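Local coordinates for SVP1-like protein 2 (Kluyveromyces lactis, PDB 4V16) that binds phosphoinositides as a beta-propeller of the PROPPIN family and probably associates with membranes through that binding, at residues 198-203 / 222-227; 268-273 / 316-321; 279-284 / 299-304. All blocks are in the same frame, centred on the assembly; numbering follows the deposited sequence.

The contacts follow the end of a seven-bladed propeller, from the fifth sheet to the seventh. Contact 1 joins the fifth and sixth blades through loops, contact 2 packs the outer strands of the sixth and seventh blades, and contact 3 links the loop entering the seventh blade to a turn within it. Contacts 1 and 2 have centres about 20 Å apart and touch where Leu-222 CD2 lies 4.2 Å from Trp-268 CH2. Contact 3 is nested in the chain loop closed by contact 2, yet their centres are about 23 Å apart. Contact 1 lies beside the arginines of the FRRG signature, the likely phosphoinositide-binding region; the centres of contacts 1 and 3 are about 21 Å apart.

Contact 1 of 3, residues 198-203 / 222-227; sequences SQDGTL and LDRTSI
Asp-200 and Thr-225 make the one hydrogen bond between these loops, from Thr-225 N to Asp-200 O, at 2.8 Å and with 149° at the hydrogen. The same carbonyl oxygen also lies 3.2 Å from Arg-224 CA in a CH...O contact. One residue further on, the carbonyl of Thr-225 returns the gesture: its O takes a second such contact from Gly-201 CA at 3.4 Å. Gly-201 sits at a positive phi, and a side chain there would point at the facing loop, toward the carbonyl of Thr-225.

Both segments belong to the WD-repeat beta-propeller. Residues 198-203 form the turn between the second and third strands of the fifth blade, while 222-227 lead from that blade's last strand into the first strand of the sixth, so the contact fastens neighbouring blades together. Between them in sequence runs the FRRG signature of PROPPINs, which in this family serves phosphoinositide binding. Its Arg-220 reaches in from outside the segments, and its NE hydrogen-bonds to Gly-201 O.

Apolar packing lies at both ends. Ile-227 sends CD1 to within 3.6 Å of Gly-201 CA, packing against the glycine, where a side chain would crowd it. On the other side, Thr-202 CG2 meets Arg-224 CG at 4.0 Å; a chi1 of 50° tucks OG1 between the backbone N and C and leaves this methyl to face the other loop. The methyl also lies against a backbone carbonyl, Thr-202 CG2 being 3.7 Å from Asp-223 O.

Charge plays a looser part. The Asp-200 carboxylate crosses the aliphatic part of Arg-224 at a slant, Asp-200 OD1 being 3.8 Å from Arg-224 CD, with its plane turned 55° from the guanidinium. Asp-200 OD1 and Arg-224 NH1 stay 4.8 Å apart, so attraction between them is probably long-range; Asp-200 OD2 has a weak bond to Asn-180 ND2.

Contact 2 of 3, residues 268-273 / 316-321; sequences WSICNF and HVWWLQ
Ile-270 lays its CD1 methyl over the five-membered ring of Trp-318, 3.6 Å from the ring centroid and just 7° off the normal, a clean CH-pi contact. It belongs to the packing of adjacent propeller blades: strand 271-273 is part of the last, outer strand of the sixth blade, strand 317-321 part of the last, outer strand of the seventh, and the two run nearly parallel, 23° apart, with their axes 6.0 Å apart at closest. Side chains rather than backbone hydrogen bonds fill the seam.

Next to that methyl, Cys-271 turns SG toward Trp-318 CB and the backbone N of Trp-319, 3.6 Å from the latter. Cys-271 CB meets Leu-320 CD1 at 3.8 Å. Leu-320 CD1 also touches Phe-273 CB at 3.8 Å, so Leu-320 wedges between two residues of the opposing strand.

Each strand is positioned by its own sheet. Backbone bonds tie Ile-270 to Val-250 and Trp-319 to Asn-310, while the Trp-318 ring meets Tyr-311 with inclined planes. Phe-273, by contrast, reaches across to the next blade, where its ring stands edge-to-face with Phe-307. With CG trans to the backbone N (chi1 -170°), the Phe-273 ring crosses Leu-320 obliquely, bringing Phe-273 CD2 to 3.9 Å from Leu-320 O.

Contact 3 of 3, residues 279-284 / 299-304; sequences KGSNDC and PNRRLA
The turn between the second and third strands of the seventh propeller blade meets the loop that brings the chain into that blade. Residues 299-302 make the turn, closed by Arg-302 N bonding to Pro-299 O, and a G1 beta bulge follows, with Arg-302 and Leu-303 both facing Trp-298. Across from it, the Asn-300 amide reaches to the 279-284 loop and gives ND2 to Gly-280 O at 3.0 Å; the bond is bent, 135° at the hydrogen, with the donor standing 36° above the carbonyl plane. The Asn-282 and Asn-300 side chains cross at about a right angle, their amide planes 65° apart.

Arg-301 folds back at chi2 and chi3, which brings NH1 to Ser-281 OG at 3.0 Å in a weak hydrogen bond, the hydroxyl sitting at the guanidinium edge near its plane. A leucine in place of Arg-301 would probably leave the Ser-281 hydroxyl without its guanidinium donor, and this edge of the contact without that hold on the 279-284 loop.

Asp-283 joins in through its backbone, its O lying against the Pro-299 ring, while its OD2 hydrogen-bonds to Tyr-20 OH in the first blade. A water also bridges the two loops: it lies 3.1 Å from Ser-281 OG and accepts a weak bond from Arg-301 N at 3.4 Å.

Contact 1 of 3, residues 198-203 / 222-227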
ATOM      1  N   SER A 198      -7.048  -3.104  13.363  1.00 41.79           N
ATOM      2  CA  SER A 198      -7.514  -1.971  14.161  1.00 39.17           C
ATOM      3  C   SER A 198      -6.380  -1.280  14.902  1.00 39.90           C
ATOM      4  O   SER A 198      -5.202  -1.540  14.658  1.00 41.91           O
ATOM      5  CB  SER A 198      -8.563  -2.435  15.169  1.00 36.73           C
ATOM      6  OG  SER A 198      -9.591  -3.158  14.524  1.00 54.40           O
ATOM      7  N   GLN A 199      -6.757  -0.397  15.820  1.00 45.53           N
ATOM      8  CA  GLN A 199      -5.799   0.295  16.664  1.00 45.53           C
ATOM      9  C   GLN A 199      -5.096  -0.691  17.586  1.00 43.25           C
ATOM     10  O   GLN A 199      -3.904  -0.555  17.862  1.00 46.63           O
ATOM     11  CB  GLN A 199      -6.501   1.378  17.482  1.00 50.76           C
ATOM     12  CG  GLN A 199      -7.263   2.385  16.639  1.00 56.04           C
ATOM     13  CD  GLN A 199      -6.349   3.227  15.765  1.00 63.96           C
ATOM     14  OE1 GLN A 199      -5.266   3.634  16.191  1.00 63.11           O
ATOM     15  NE2 GLN A 199      -6.782   3.490  14.534  1.00 55.68           N
ATOM     16  N   ASP A 200      -5.844  -1.683  18.061  1.00 38.15           N
ATOM     17  CA  ASP A 200      -5.286  -2.716  18.923  1.00 41.99           C
ATOM     18  C   ASP A 200      -4.180  -3.465  18.194  1.00 39.28           C
ATOM     19  O   ASP A 200      -3.120  -3.734  18.759  1.00 38.46           O
ATOM     20  CB  ASP A 200      -6.373  -3.696  19.375  1.00 47.85           C
ATOM     21  CG  ASP A 200      -7.510  -3.013  20.112  1.00 62.32           C
ATOM     22  OD1 ASP A 200      -7.332  -1.855  20.548  1.00 57.44           O
ATOM     23  OD2 ASP A 200      -8.582  -3.641  20.261  1.00 63.54           O
ATOM     24  N   GLY A 201      -4.436  -3.795  16.931  1.00 36.06           N
ATOM     25  CA  GLY A 201      -3.488  -4.540  16.125  1.00 35.98           C
ATOM     26  C   GLY A 201      -3.327  -5.968  16.609  1.00 42.55           C
ATOM     27  O   GLY A 201      -2.373  -6.653  16.238  1.00 38.01           O
ATOM     28  N   THR A 202      -4.265  -6.421  17.436  1.00 40.75           N
ATOM     29  CA  THR A 202      -4.213  -7.770  17.990  1.00 39.10           C
ATOM     30  C   THR A 202      -4.825  -8.790  17.035  1.00 38.06           C
ATOM     31  O   THR A 202      -4.348  -9.922  16.940  1.00 40.56           O
ATOM     32  CB  THR A 202      -4.944  -7.848  19.343  1.00 36.93           C
ATOM     33  OG1 THR A 202      -6.249  -7.268  19.223  1.00 52.33           O
ATOM     34  CG2 THR A 202      -4.162  -7.106  20.414  1.00 36.15           C
ATOM     35  N   LEU A 203      -5.875  -8.379  16.329  1.00 36.16           N
ATOM     36  CA  LEU A 203      -6.600  -9.266  15.424  1.00 35.20           C
ATOM     37  C   LEU A 203      -6.537  -8.770  13.983  1.00 35.99           C
ATOM     38  O   LEU A 203      -6.743  -7.586  13.713  1.00 38.00           O
ATOM     39  CB  LEU A 203      -8.060  -9.393  15.860  1.00 39.19           C
ATOM     40  CG  LEU A 203      -8.296  -9.737  17.332  1.00 50.50           C
ATOM     41  CD1 LEU A 203      -9.783  -9.694  17.652  1.00 55.15           C
ATOM     42  CD2 LEU A 203      -7.711 -11.098  17.675  1.00 46.99           C
ATOM     43  N   LEU A 222      -0.563 -10.935  21.884  1.00 46.84           N
ATOM     44  CA  LEU A 222      -1.438 -10.649  23.014  1.00 47.36           C
ATOM     45  C   LEU A 222      -1.500  -9.154  23.295  1.00 47.67           C
ATOM     46  O   LEU A 222      -2.573  -8.604  23.546  1.00 42.15           O
ATOM     47  CB  LEU A 222      -0.963 -11.397  24.261  1.00 43.78           C
ATOM     48  CG  LEU A 222      -1.024 -12.924  24.201  1.00 50.13           C
ATOM     49  CD1 LEU A 222      -0.461 -13.508  25.482  1.00 52.83           C
ATOM     50  CD2 LEU A 222      -2.446 -13.413  23.974  1.00 59.37           C
ATOM     51  N   ASP A 223      -0.344  -8.498  23.247  1.00 43.28           N
ATOM     52  CA  ASP A 223      -0.264  -7.076  23.555  1.00 38.01           C
ATOM     53  C   ASP A 223      -0.664  -6.236  22.347  1.00 42.53           C
ATOM     54  O   ASP A 223      -0.592  -6.694  21.206  1.00 47.01           O
ATOM     55  CB  ASP A 223       1.146  -6.699  24.028  1.00 48.37           C
ATOM     56  CG  ASP A 223       2.243  -7.312  23.172  1.00 56.98           C
ATOM     57  OD1 ASP A 223       2.022  -7.522  21.960  1.00 52.90           O
ATOM     58  OD2 ASP A 223       3.332  -7.586  23.721  1.00 61.80           O
ATOM     59  N   ARG A 224      -1.091  -5.007  22.610  1.00 46.25           N
ATOM     60  CA  ARG A 224      -1.561  -4.115  21.559  1.00 37.47           C
ATOM     61  C   ARG A 224      -0.407  -3.367  20.900  1.00 40.03           C
ATOM     62  O   ARG A 224       0.510  -2.890  21.571  1.00 35.47           O
ATOM     63  CB  ARG A 224      -2.576  -3.123  22.125  1.00 37.96           C
ATOM     64  CG  ARG A 224      -3.899  -3.763  22.507  1.00 45.76           C
ATOM     65  CD  ARG A 224      -4.813  -2.779  23.217  1.00 42.05           C
ATOM     66  NE  ARG A 224      -4.246  -2.323  24.482  1.00 46.37           N
ATOM     67  CZ  ARG A 224      -4.872  -1.525  25.342  1.00 47.91           C
ATOM     68  NH1 ARG A 224      -6.096  -1.085  25.079  1.00 50.06           N
ATOM     69  NH2 ARG A 224      -4.271  -1.165  26.468  1.00 43.36           N
ATOM     70  N   THR A 225      -0.472  -3.274  19.575  1.00 42.84           N
ATOM     71  CA  THR A 225       0.541  -2.591  18.783  1.00 37.71           C
ATOM     72  C   THR A 225      -0.114  -1.884  17.608  1.00 35.14           C
ATOM     73  O   THR A 225      -1.204  -2.261  17.179  1.00 38.17           O
ATOM     74  CB  THR A 225       1.600  -3.571  18.241  1.00 40.56           C
ATOM     75  OG1 THR A 225       0.952  -4.618  17.507  1.00 39.73           O
ATOM     76  CG2 THR A 225       2.419  -4.174  19.374  1.00 45.50           C
ATOM     77  N   SER A 226       0.550  -0.858  17.089  1.00 35.82           N
ATOM     78  CA  SER A 226       0.119  -0.233  15.848  1.00 39.29           C
ATOM     79  C   SER A 226       0.780  -0.957  14.681  1.00 36.26           C
ATOM     80  O   SER A 226       1.985  -1.210  14.698  1.00 33.20           O
ATOM     81  CB  SER A 226       0.466   1.257  15.829  1.00 34.27           C
ATOM     82  OG  SER A 226       1.862   1.460  15.950  1.00 57.76           O
ATOM     83  N   ILE A 227      -0.019  -1.295  13.675  1.00 38.01           N
ATOM     84  CA  ILE A 227       0.467  -2.045  12.523  1.00 32.85           C
ATOM     85  C   ILE A 227       0.964  -1.101  11.432  1.00 29.33           C
ATOM     86  O   ILE A 227       0.235  -0.222  10.974  1.00 40.46           O
ATOM     87  CB  ILE A 227      -0.636  -2.967  11.978  1.00 28.67           C
ATOM     88  CG1 ILE A 227      -0.883  -4.102  12.975  1.00 30.25           C
ATOM     89  CG2 ILE A 227      -0.253  -3.544  10.620  1.00 29.29           C
ATOM     90  CD1 ILE A 227      -2.202  -4.809  12.786  1.00 44.54           C
TER

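Contact 2 of 3, residues 268-273 / 316-321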
ATOM      1  N   TRP A 268      -2.026 -18.516  14.629  1.00 46.06           N
ATOM      2  CA  TRP A 268      -0.893 -17.607  14.734  1.00 29.81           C
ATOM      3  C   TRP A 268      -0.041 -17.639  13.472  1.00 36.57           C
ATOM      4  O   TRP A 268      -0.265 -18.460  12.581  1.00 41.77           O
ATOM      5  CB  TRP A 268      -0.045 -17.971  15.952  1.00 32.28           C
ATOM      6  CG  TRP A 268      -0.845 -18.110  17.207  1.00 35.06           C
ATOM      7  CD1 TRP A 268      -1.615 -19.174  17.576  1.00 35.08           C
ATOM      8  CD2 TRP A 268      -0.955 -17.150  18.264  1.00 37.79           C
ATOM      9  NE1 TRP A 268      -2.197 -18.937  18.796  1.00 33.99           N
ATOM     10  CE2 TRP A 268      -1.808 -17.701  19.240  1.00 37.89           C
ATOM     11  CE3 TRP A 268      -0.412 -15.880  18.481  1.00 39.07           C
ATOM     12  CZ2 TRP A 268      -2.132 -17.024  20.413  1.00 41.77           C
ATOM     13  CZ3 TRP A 268      -0.737 -15.210  19.646  1.00 45.80           C
ATOM     14  CH2 TRP A 268      -1.589 -15.784  20.598  1.00 43.09           C
ATOM     15  N   SER A 269       0.940 -16.745  13.403  1.00 34.36           N
ATOM     16  CA  SER A 269       1.804 -16.649  12.234  1.00 30.64           C
ATOM     17  C   SER A 269       2.657 -17.901  12.087  1.00 33.26           C
ATOM     18  O   SER A 269       3.014 -18.541  13.076  1.00 33.92           O
ATOM     19  CB  SER A 269       2.701 -15.414  12.327  1.00 34.35           C
ATOM     20  OG  SER A 269       3.559 -15.487  13.453  1.00 42.04           O
ATOM     21  N   ILE A 270       2.974 -18.245  10.844  1.00 35.82           N
ATOM     22  CA  ILE A 270       3.845 -19.378  10.555  1.00 38.72           C
ATOM     23  C   ILE A 270       5.315 -18.959  10.653  1.00 41.35           C
ATOM     24  O   ILE A 270       6.210 -19.805  10.697  1.00 39.76           O
ATOM     25  CB  ILE A 270       3.556 -19.968   9.151  1.00 39.91           C
ATOM     26  CG1 ILE A 270       3.878 -18.946   8.055  1.00 35.54           C
ATOM     27  CG2 ILE A 270       2.100 -20.412   9.057  1.00 28.22           C
ATOM     28  CD1 ILE A 270       3.598 -19.425   6.655  1.00 35.08           C
ATOM     29  N   CYS A 271       5.553 -17.649  10.691  1.00 47.48           N
ATOM     30  CA  CYS A 271       6.905 -17.096  10.776  1.00 33.57           C
ATOM     31  C   CYS A 271       6.965 -15.890  11.696  1.00 33.57           C
ATOM     32  O   CYS A 271       5.961 -15.216  11.926  1.00 39.78           O
ATOM     33  CB  CYS A 271       7.409 -16.679   9.395  1.00 39.93           C
ATOM     34  SG  CYS A 271       7.915 -18.024   8.339  1.00 43.71           S
ATOM     35  N   ASN A 272       8.159 -15.626  12.210  1.00 35.76           N
ATOM     36  CA  ASN A 272       8.435 -14.403  12.946  1.00 31.45           C
ATOM     37  C   ASN A 272       9.872 -13.979  12.699  1.00 31.61           C
ATOM     38  O   ASN A 272      10.741 -14.820  12.466  1.00 32.27           O
ATOM     39  CB  ASN A 272       8.190 -14.595  14.441  1.00 29.45           C
ATOM     40  CG  ASN A 272       6.735 -14.849  14.762  1.00 33.44           C
ATOM     41  OD1 ASN A 272       5.899 -13.956  14.634  1.00 41.18           O
ATOM     42  ND2 ASN A 272       6.422 -16.070  15.182  1.00 36.31           N
ATOM     43  N   PHE A 273      10.120 -12.677  12.737  1.00 28.70           N
ATOM     44  CA  PHE A 273      11.475 -12.173  12.578  1.00 29.47           C
ATOM     45  C   PHE A 273      11.619 -10.780  13.174  1.00 30.53           C
ATOM     46  O   PHE A 273      10.998  -9.826  12.704  1.00 29.74           O
ATOM     47  CB  PHE A 273      11.870 -12.155  11.101  1.00 27.41           C
ATOM     48  CG  PHE A 273      13.329 -11.881  10.871  1.00 31.02           C
ATOM     49  CD1 PHE A 273      13.806 -10.580  10.817  1.00 31.60           C
ATOM     50  CD2 PHE A 273      14.224 -12.925  10.714  1.00 29.50           C
ATOM     51  CE1 PHE A 273      15.149 -10.327  10.610  1.00 28.01           C
ATOM     52  CE2 PHE A 273      15.568 -12.677  10.504  1.00 27.12           C
ATOM     53  CZ  PHE A 273      16.030 -11.378  10.452  1.00 24.77           C
ATOM     54  N   HIS A 316       7.681 -29.717   8.398  1.00 60.44           N
ATOM     55  CA  HIS A 316       6.523 -28.867   8.135  1.00 58.90           C
ATOM     56  C   HIS A 316       6.608 -27.568   8.935  1.00 55.47           C
ATOM     57  O   HIS A 316       5.715 -27.256   9.726  1.00 53.72           O
ATOM     58  CB  HIS A 316       5.231 -29.612   8.461  1.00 50.80           C
ATOM     59  N   VAL A 317       7.690 -26.821   8.724  1.00 52.35           N
ATOM     60  CA  VAL A 317       7.920 -25.564   9.434  1.00 50.50           C
ATOM     61  C   VAL A 317       8.503 -24.487   8.521  1.00 46.80           C
ATOM     62  O   VAL A 317       9.374 -24.760   7.693  1.00 45.74           O
ATOM     63  CB  VAL A 317       8.872 -25.757  10.630  1.00 44.37           C
ATOM     64  CG1 VAL A 317       8.180 -26.529  11.742  1.00 55.99           C
ATOM     65  CG2 VAL A 317      10.152 -26.461  10.195  1.00 52.54           C
ATOM     66  N   TRP A 318       8.009 -23.263   8.684  1.00 42.03           N
ATOM     67  CA  TRP A 318       8.510 -22.112   7.940  1.00 36.82           C
ATOM     68  C   TRP A 318       9.484 -21.307   8.794  1.00 38.91           C
ATOM     69  O   TRP A 318       9.367 -21.285  10.020  1.00 36.48           O
ATOM     70  CB  TRP A 318       7.362 -21.206   7.499  1.00 36.74           C
ATOM     71  CG  TRP A 318       6.326 -21.856   6.640  1.00 39.41           C
ATOM     72  CD1 TRP A 318       5.279 -22.629   7.056  1.00 40.79           C
ATOM     73  CD2 TRP A 318       6.217 -21.766   5.216  1.00 37.45           C
ATOM     74  NE1 TRP A 318       4.531 -23.030   5.976  1.00 40.36           N
ATOM     75  CE2 TRP A 318       5.086 -22.515   4.836  1.00 38.33           C
ATOM     76  CE3 TRP A 318       6.969 -21.127   4.227  1.00 41.44           C
ATOM     77  CZ2 TRP A 318       4.692 -22.644   3.507  1.00 45.90           C
ATOM     78  CZ3 TRP A 318       6.575 -21.256   2.908  1.00 43.49           C
ATOM     79  CH2 TRP A 318       5.448 -22.009   2.560  1.00 44.47           C
ATOM     80  N   TRP A 319      10.435 -20.639   8.147  1.00 36.62           N
ATOM     81  CA  TRP A 319      11.323 -19.722   8.855  1.00 37.36           C
ATOM     82  C   TRP A 319      11.848 -18.640   7.911  1.00 35.96           C
ATOM     83  O   TRP A 319      12.092 -18.893   6.729  1.00 36.34           O
ATOM     84  CB  TRP A 319      12.481 -20.485   9.512  1.00 30.16           C
ATOM     85  CG  TRP A 319      13.692 -20.693   8.647  1.00 37.23           C
ATOM     86  CD1 TRP A 319      14.719 -19.812   8.443  1.00 41.22           C
ATOM     87  CD2 TRP A 319      14.015 -21.864   7.889  1.00 37.19           C
ATOM     88  NE1 TRP A 319      15.653 -20.361   7.599  1.00 38.13           N
ATOM     89  CE2 TRP A 319      15.246 -21.620   7.246  1.00 43.04           C
ATOM     90  CE3 TRP A 319      13.382 -23.094   7.690  1.00 39.79           C
ATOM     91  CZ2 TRP A 319      15.853 -22.560   6.416  1.00 47.43           C
ATOM     92  CZ3 TRP A 319      13.987 -24.026   6.864  1.00 44.71           C
ATOM     93  CH2 TRP A 319      15.209 -23.754   6.238  1.00 44.98           C
ATOM     94  N   LEU A 320      12.006 -17.433   8.446  1.00 34.25           N
ATOM     95  CA  LEU A 320      12.467 -16.288   7.668  1.00 28.08           C
ATOM     96  C   LEU A 320      13.977 -16.103   7.776  1.00 28.77           C
ATOM     97  O   LEU A 320      14.575 -16.365   8.820  1.00 31.86           O
ATOM     98  CB  LEU A 320      11.760 -15.014   8.134  1.00 29.08           C
ATOM     99  CG  LEU A 320      10.330 -14.810   7.634  1.00 31.97           C
ATOM    100  CD1 LEU A 320       9.629 -13.747   8.465  1.00 29.27           C
ATOM    101  CD2 LEU A 320      10.335 -14.425   6.163  1.00 30.67           C
ATOM    102  N   GLN A 321      14.583 -15.640   6.686  1.00 29.41           N
ATOM    103  CA  GLN A 321      16.019 -15.405   6.636  1.00 33.71           C
ATOM    104  C   GLN A 321      16.322 -14.091   5.925  1.00 39.27           C
ATOM    105  O   GLN A 321      15.864 -13.864   4.804  1.00 37.53           O
ATOM    106  CB  GLN A 321      16.722 -16.562   5.926  1.00 36.15           C
ATOM    107  CG  GLN A 321      18.238 -16.534   6.031  1.00 46.17           C
ATOM    108  CD  GLN A 321      18.904 -17.572   5.147  1.00 61.32           C
ATOM    109  OE1 GLN A 321      18.273 -18.149   4.259  1.00 55.08           O
ATOM    110  NE2 GLN A 321      20.188 -17.817   5.387  1.00 71.83           N
TER

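Contact 3 of 3, residues 279-284 / 299-304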
ATOM      1  N   LYS A 279      16.895   3.884  15.901  1.00 70.09           N
ATOM      2  CA  LYS A 279      15.977   4.756  16.627  1.00 65.76           C
ATOM      3  C   LYS A 279      15.152   5.622  15.676  1.00 60.63           C
ATOM      4  O   LYS A 279      13.967   5.862  15.912  1.00 61.78           O
ATOM      5  CB  LYS A 279      16.747   5.632  17.603  1.00 55.52           C
ATOM      6  N   GLY A 280      15.780   6.083  14.599  1.00 60.23           N
ATOM      7  CA  GLY A 280      15.132   6.992  13.670  1.00 65.67           C
ATOM      8  C   GLY A 280      14.019   6.362  12.852  1.00 58.22           C
ATOM      9  O   GLY A 280      13.189   7.071  12.281  1.00 54.81           O
ATOM     10  N   SER A 281      13.999   5.033  12.789  1.00 53.24           N
ATOM     11  CA  SER A 281      13.009   4.320  11.990  1.00 51.25           C
ATOM     12  C   SER A 281      11.650   4.280  12.685  1.00 45.18           C
ATOM     13  O   SER A 281      11.557   3.947  13.867  1.00 47.45           O
ATOM     14  CB  SER A 281      13.484   2.895  11.699  1.00 53.42           C
ATOM     15  OG  SER A 281      14.618   2.892  10.847  1.00 47.38           O
ATOM     16  N   ASN A 282      10.602   4.625  11.942  1.00 37.78           N
ATOM     17  CA  ASN A 282       9.240   4.580  12.466  1.00 41.19           C
ATOM     18  C   ASN A 282       8.208   4.231  11.391  1.00 36.91           C
ATOM     19  O   ASN A 282       7.002   4.308  11.628  1.00 33.48           O
ATOM     20  CB  ASN A 282       8.881   5.918  13.117  1.00 41.48           C
ATOM     21  CG  ASN A 282       9.121   7.099  12.198  1.00 41.30           C
ATOM     22  OD1 ASN A 282       8.341   7.360  11.282  1.00 45.43           O
ATOM     23  ND2 ASN A 282      10.203   7.829  12.447  1.00 45.07           N
ATOM     24  N   ASP A 283       8.685   3.837  10.214  1.00 36.28           N
ATOM     25  CA  ASP A 283       7.803   3.504   9.100  1.00 31.31           C
ATOM     26  C   ASP A 283       8.535   2.618   8.102  1.00 29.01           C
ATOM     27  O   ASP A 283       9.756   2.690   7.978  1.00 30.44           O
ATOM     28  CB  ASP A 283       7.301   4.780   8.409  1.00 30.49           C
ATOM     29  CG  ASP A 283       6.213   4.506   7.380  1.00 35.13           C
ATOM     30  OD1 ASP A 283       5.276   3.738   7.687  1.00 43.56           O
ATOM     31  OD2 ASP A 283       6.290   5.063   6.263  1.00 32.38           O
ATOM     32  N   CYS A 284       7.784   1.773   7.402  1.00 26.15           N
ATOM     33  CA  CYS A 284       8.343   0.956   6.332  1.00 25.95           C
ATOM     34  C   CYS A 284       7.224   0.454   5.428  1.00 30.47           C
ATOM     35  O   CYS A 284       6.046   0.701   5.694  1.00 32.72           O
ATOM     36  CB  CYS A 284       9.140  -0.222   6.903  1.00 29.76           C
ATOM     37  SG  CYS A 284       8.143  -1.516   7.689  1.00 33.21           S
ATOM     38  N   PRO A 299      12.445   4.033   4.674  1.00 34.48           N
ATOM     39  CA  PRO A 299      12.594   5.371   4.084  1.00 32.31           C
ATOM     40  C   PRO A 299      13.698   6.221   4.714  1.00 38.40           C
ATOM     41  O   PRO A 299      14.542   6.743   3.986  1.00 38.99           O
ATOM     42  CB  PRO A 299      11.223   6.017   4.318  1.00 30.23           C
ATOM     43  CG  PRO A 299      10.625   5.267   5.451  1.00 30.95           C
ATOM     44  CD  PRO A 299      11.135   3.866   5.331  1.00 32.36           C
ATOM     45  N   ASN A 300      13.689   6.363   6.036  1.00 38.99           N
ATOM     46  CA  ASN A 300      14.643   7.243   6.707  1.00 40.16           C
ATOM     47  C   ASN A 300      16.092   6.782   6.544  1.00 41.34           C
ATOM     48  O   ASN A 300      16.988   7.602   6.345  1.00 45.76           O
ATOM     49  CB  ASN A 300      14.299   7.359   8.194  1.00 41.00           C
ATOM     50  CG  ASN A 300      13.025   8.155   8.439  1.00 54.33           C
ATOM     51  OD1 ASN A 300      12.651   9.019   7.643  1.00 57.46           O
ATOM     52  ND2 ASN A 300      12.355   7.869   9.550  1.00 52.27           N
ATOM     53  N   ARG A 301      16.316   5.475   6.618  1.00 41.17           N
ATOM     54  CA  ARG A 301      17.662   4.922   6.475  1.00 36.76           C
ATOM     55  C   ARG A 301      18.037   4.723   5.010  1.00 38.26           C
ATOM     56  O   ARG A 301      19.184   4.400   4.702  1.00 38.26           O
ATOM     57  CB  ARG A 301      17.774   3.587   7.214  1.00 40.65           C
ATOM     58  CG  ARG A 301      17.349   3.648   8.669  1.00 48.84           C
ATOM     59  CD  ARG A 301      18.513   3.398   9.613  1.00 54.59           C
ATOM     60  NE  ARG A 301      18.963   2.008   9.599  1.00 58.76           N
ATOM     61  CZ  ARG A 301      18.276   0.992  10.115  1.00 69.34           C
ATOM     62  NH1 ARG A 301      17.089   1.195  10.674  1.00 56.90           N
ATOM     63  NH2 ARG A 301      18.772  -0.237  10.060  1.00 69.54           N
ATOM     64  N   ARG A 302      17.068   4.925   4.118  1.00 43.44           N
ATOM     65  CA  ARG A 302      17.249   4.652   2.693  1.00 42.38           C
ATOM     66  C   ARG A 302      17.824   3.253   2.504  1.00 39.19           C
ATOM     67  O   ARG A 302      18.936   3.089   2.001  1.00 40.38           O
ATOM     68  CB  ARG A 302      18.161   5.698   2.047  1.00 48.15           C
ATOM     69  CG  ARG A 302      17.641   7.127   2.135  1.00 54.93           C
ATOM     70  CD  ARG A 302      18.499   8.076   1.308  1.00 52.73           C
ATOM     71  NE  ARG A 302      18.383   7.805  -0.127  1.00 62.62           N
ATOM     72  CZ  ARG A 302      17.605   8.479  -0.972  1.00 61.33           C
ATOM     73  NH1 ARG A 302      16.854   9.491  -0.552  1.00 67.21           N
ATOM     74  NH2 ARG A 302      17.579   8.144  -2.256  1.00 50.09           N
ATOM     75  N   LEU A 303      17.053   2.250   2.907  1.00 40.43           N
ATOM     76  CA  LEU A 303      17.552   0.885   3.006  1.00 34.96           C
ATOM     77  C   LEU A 303      16.491  -0.128   2.583  1.00 36.49           C
ATOM     78  O   LEU A 303      15.294   0.099   2.775  1.00 32.47           O
ATOM     79  CB  LEU A 303      18.002   0.611   4.443  1.00 42.33           C
ATOM     80  CG  LEU A 303      19.316  -0.129   4.692  1.00 48.56           C
ATOM     81  CD1 LEU A 303      20.489   0.521   3.972  1.00 52.37           C
ATOM     82  CD2 LEU A 303      19.579  -0.169   6.188  1.00 50.10           C
ATOM     83  N   ALA A 304      16.940  -1.241   2.007  1.00 35.30           N
ATOM     84  CA  ALA A 304      16.043  -2.301   1.557  1.00 32.87           C
ATOM     85  C   ALA A 304      16.531  -3.674   2.020  1.00 37.83           C
ATOM     86  O   ALA A 304      17.606  -4.128   1.623  1.00 35.48           O
ATOM     87  CB  ALA A 304      15.912  -2.272   0.046  1.00 31.20           C
TER
HETATM   88  O   HOH W   1      13.650   4.032   8.137  1.00 23.83           O